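Side-chain contact in N-acylhomoserine lactone dependent regulatory protein (Burkholderia cenocepacia, PDB 5L10), which probably binds DNA as a LuxR-family transcription factor of quorum sensing, regulated through the N-acylhomoserine lactone-binding domain that makes up this chain: residues His68-Val71 and Tyr75-Ile78. Residues are numbered along the deposited sequence; the frame is centred on the assembly and turned at random.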
ATOM      1  N   HIS A  68     -18.602  12.892  16.141  1.00 40.97           N
ATOM      2  CA  HIS A  68     -18.987  13.261  17.501  1.00 42.66           C
ATOM      3  C   HIS A  68     -19.623  12.088  18.234  1.00 47.66           C
ATOM      4  O   HIS A  68     -19.340  11.858  19.415  1.00 54.63           O
ATOM      5  CB  HIS A  68     -19.942  14.455  17.473  1.00 44.65           C
ATOM      6  CG  HIS A  68     -20.562  14.766  18.801  1.00 53.11           C
ATOM      7  ND1 HIS A  68     -19.952  15.571  19.739  1.00 59.58           N
ATOM      8  CD2 HIS A  68     -21.739  14.381  19.346  1.00 55.87           C
ATOM      9  CE1 HIS A  68     -20.727  15.669  20.804  1.00 63.19           C
ATOM     10  NE2 HIS A  68     -21.818  14.956  20.592  1.00 61.48           N
ATOM     11  N   ARG A  69     -20.485  11.334  17.552  1.00 45.25           N
ATOM     12  CA  ARG A  69     -21.086  10.164  18.176  1.00 45.71           C
ATOM     13  C   ARG A  69     -20.115   8.992  18.212  1.00 42.96           C
ATOM     14  O   ARG A  69     -20.163   8.182  19.145  1.00 42.66           O
ATOM     15  CB  ARG A  69     -22.377   9.795  17.446  1.00 46.39           C
ATOM     16  CG  ARG A  69     -23.421  10.897  17.530  1.00 52.05           C
ATOM     17  CD  ARG A  69     -24.378  10.856  16.361  1.00 58.17           C
ATOM     18  NE  ARG A  69     -25.334   9.762  16.468  1.00 62.45           N
ATOM     19  CZ  ARG A  69     -26.525   9.873  17.044  1.00 63.31           C
ATOM     20  NH1 ARG A  69     -26.900  11.031  17.570  1.00 59.73           N
ATOM     21  NH2 ARG A  69     -27.342   8.830  17.095  1.00 67.58           N
ATOM     22  N   TYR A  70     -19.222   8.903  17.222  1.00 45.75           N
ATOM     23  CA  TYR A  70     -18.140   7.926  17.273  1.00 43.96           C
ATOM     24  C   TYR A  70     -17.279   8.113  18.517  1.00 46.63           C
ATOM     25  O   TYR A  70     -16.736   7.139  19.051  1.00 48.92           O
ATOM     26  CB  TYR A  70     -17.286   8.039  16.005  1.00 40.01           C
ATOM     27  CG  TYR A  70     -16.253   6.945  15.842  1.00 39.31           C
ATOM     28  CD1 TYR A  70     -16.538   5.798  15.113  1.00 39.13           C
ATOM     29  CD2 TYR A  70     -14.990   7.067  16.404  1.00 37.47           C
ATOM     30  CE1 TYR A  70     -15.596   4.798  14.963  1.00 41.49           C
ATOM     31  CE2 TYR A  70     -14.045   6.075  16.259  1.00 40.87           C
ATOM     32  CZ  TYR A  70     -14.352   4.943  15.537  1.00 42.78           C
ATOM     33  OH  TYR A  70     -13.407   3.955  15.391  1.00 46.15           O
ATOM     34  N   VAL A  71     -17.150   9.346  19.000  1.00 42.23           N
ATOM     35  CA  VAL A  71     -16.317   9.629  20.163  1.00 41.05           C
ATOM     36  C   VAL A  71     -17.089   9.434  21.461  1.00 46.51           C
ATOM     37  O   VAL A  71     -16.633   8.720  22.358  1.00 56.73           O
ATOM     38  CB  VAL A  71     -15.736  11.056  20.063  1.00 40.49           C
ATOM     39  CG1 VAL A  71     -15.099  11.467  21.380  1.00 35.89           C
ATOM     40  CG2 VAL A  71     -14.711  11.134  18.940  1.00 34.34           C
ATOM     41  N   TYR A  75     -16.750   4.276  20.183  1.00 44.77           N
ATOM     42  CA  TYR A  75     -16.760   3.275  19.122  1.00 45.23           C
ATOM     43  C   TYR A  75     -15.370   2.769  18.761  1.00 45.96           C
ATOM     44  O   TYR A  75     -15.261   1.720  18.117  1.00 49.84           O
ATOM     45  CB  TYR A  75     -17.441   3.839  17.876  1.00 43.04           C
ATOM     46  CG  TYR A  75     -18.943   3.914  17.988  1.00 45.55           C
ATOM     47  CD1 TYR A  75     -19.625   3.167  18.941  1.00 47.26           C
ATOM     48  CD2 TYR A  75     -19.681   4.730  17.142  1.00 44.19           C
ATOM     49  CE1 TYR A  75     -20.998   3.232  19.047  1.00 49.27           C
ATOM     50  CE2 TYR A  75     -21.057   4.802  17.242  1.00 45.25           C
ATOM     51  CZ  TYR A  75     -21.710   4.051  18.196  1.00 48.94           C
ATOM     52  OH  TYR A  75     -23.078   4.119  18.301  1.00 54.68           O
ATOM     53  N   VAL A  76     -14.307   3.482  19.145  1.00 46.70           N
ATOM     54  CA  VAL A  76     -12.961   2.994  18.853  1.00 48.77           C
ATOM     55  C   VAL A  76     -12.707   1.671  19.562  1.00 53.98           C
ATOM     56  O   VAL A  76     -11.918   0.843  19.089  1.00 54.39           O
ATOM     57  CB  VAL A  76     -11.905   4.054  19.231  1.00 43.17           C
ATOM     58  CG1 VAL A  76     -11.924   4.331  20.732  1.00 38.41           C
ATOM     59  CG2 VAL A  76     -10.519   3.607  18.786  1.00 42.41           C
ATOM     60  N   THR A  77     -13.385   1.438  20.688  1.00 57.10           N
ATOM     61  CA  THR A  77     -13.191   0.200  21.434  1.00 56.92           C
ATOM     62  C   THR A  77     -13.690  -1.007  20.648  1.00 57.30           C
ATOM     63  O   THR A  77     -13.092  -2.088  20.709  1.00 59.40           O
ATOM     64  CB  THR A  77     -13.904   0.301  22.783  1.00 60.48           C
ATOM     65  OG1 THR A  77     -13.278   1.316  23.576  1.00 58.95           O
ATOM     66  CG2 THR A  77     -13.858  -1.026  23.532  1.00 69.22           C
ATOM     67  N   ILE A  78     -14.768  -0.838  19.885  1.00 57.23           N
ATOM     68  CA  ILE A  78     -15.479  -1.967  19.297  1.00 56.53           C
ATOM     69  C   ILE A  78     -15.691  -1.778  17.799  1.00 50.57           C
ATOM     70  O   ILE A  78     -16.576  -2.408  17.212  1.00 57.73           O
ATOM     71  CB  ILE A  78     -16.827  -2.177  20.016  1.00 53.79           C
ATOM     72  CG1 ILE A  78     -17.589  -0.852  20.147  1.00 39.93           C
ATOM     73  CG2 ILE A  78     -16.604  -2.785  21.390  1.00 53.50           C
ATOM     74  CD1 ILE A  78     -18.447  -0.486  18.947  1.00 37.20           C
TER
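Arg69 meets Tyr75 through its backbone: the carbonyl O lies over one face of the Tyr75 ring, 4.0 Å from CE2. Its guanidinium group reaches helix 103-111, where NH2 forms a salt bridge with Asp108. On the helix, Tyr70 makes most of the contact. Its carbonyl O accepts a fairly straight hydrogen bond from Tyr75 N (3.1 Å, 159° at the hydrogen), which ties residues 75-78 to the last part of helix 64-72. In the autoinducer-binding domain, an alpha-beta-alpha sandwich in which helices flank an antiparallel sheet, this irregular connection leads on toward helix 80-87. With CG anti to the backbone N (chi1 -171°), the Tyr70 ring reaches alongside the backbone of Tyr75 and Val76 and takes Tyr75 CB over one face, a CH-pi contact 3.7 Å from the ring centroid. The Tyr75 ring presents its edge to that same Tyr70 ring in an offset edge-to-face pair, planes at 80° and centroids 5.9 Å apart. Farther out along the Tyr70 side chain, CE2 packs 4.2 Å from Val76 CB, and OH passes 3.6 Å from Val76 CA to hydrogen-bond Asp79 just beyond residues 75-78. Met56 of strand 56-60 touches both Tyr70 and Val76, while Phe105 of helix 103-111 packs against both tyrosines.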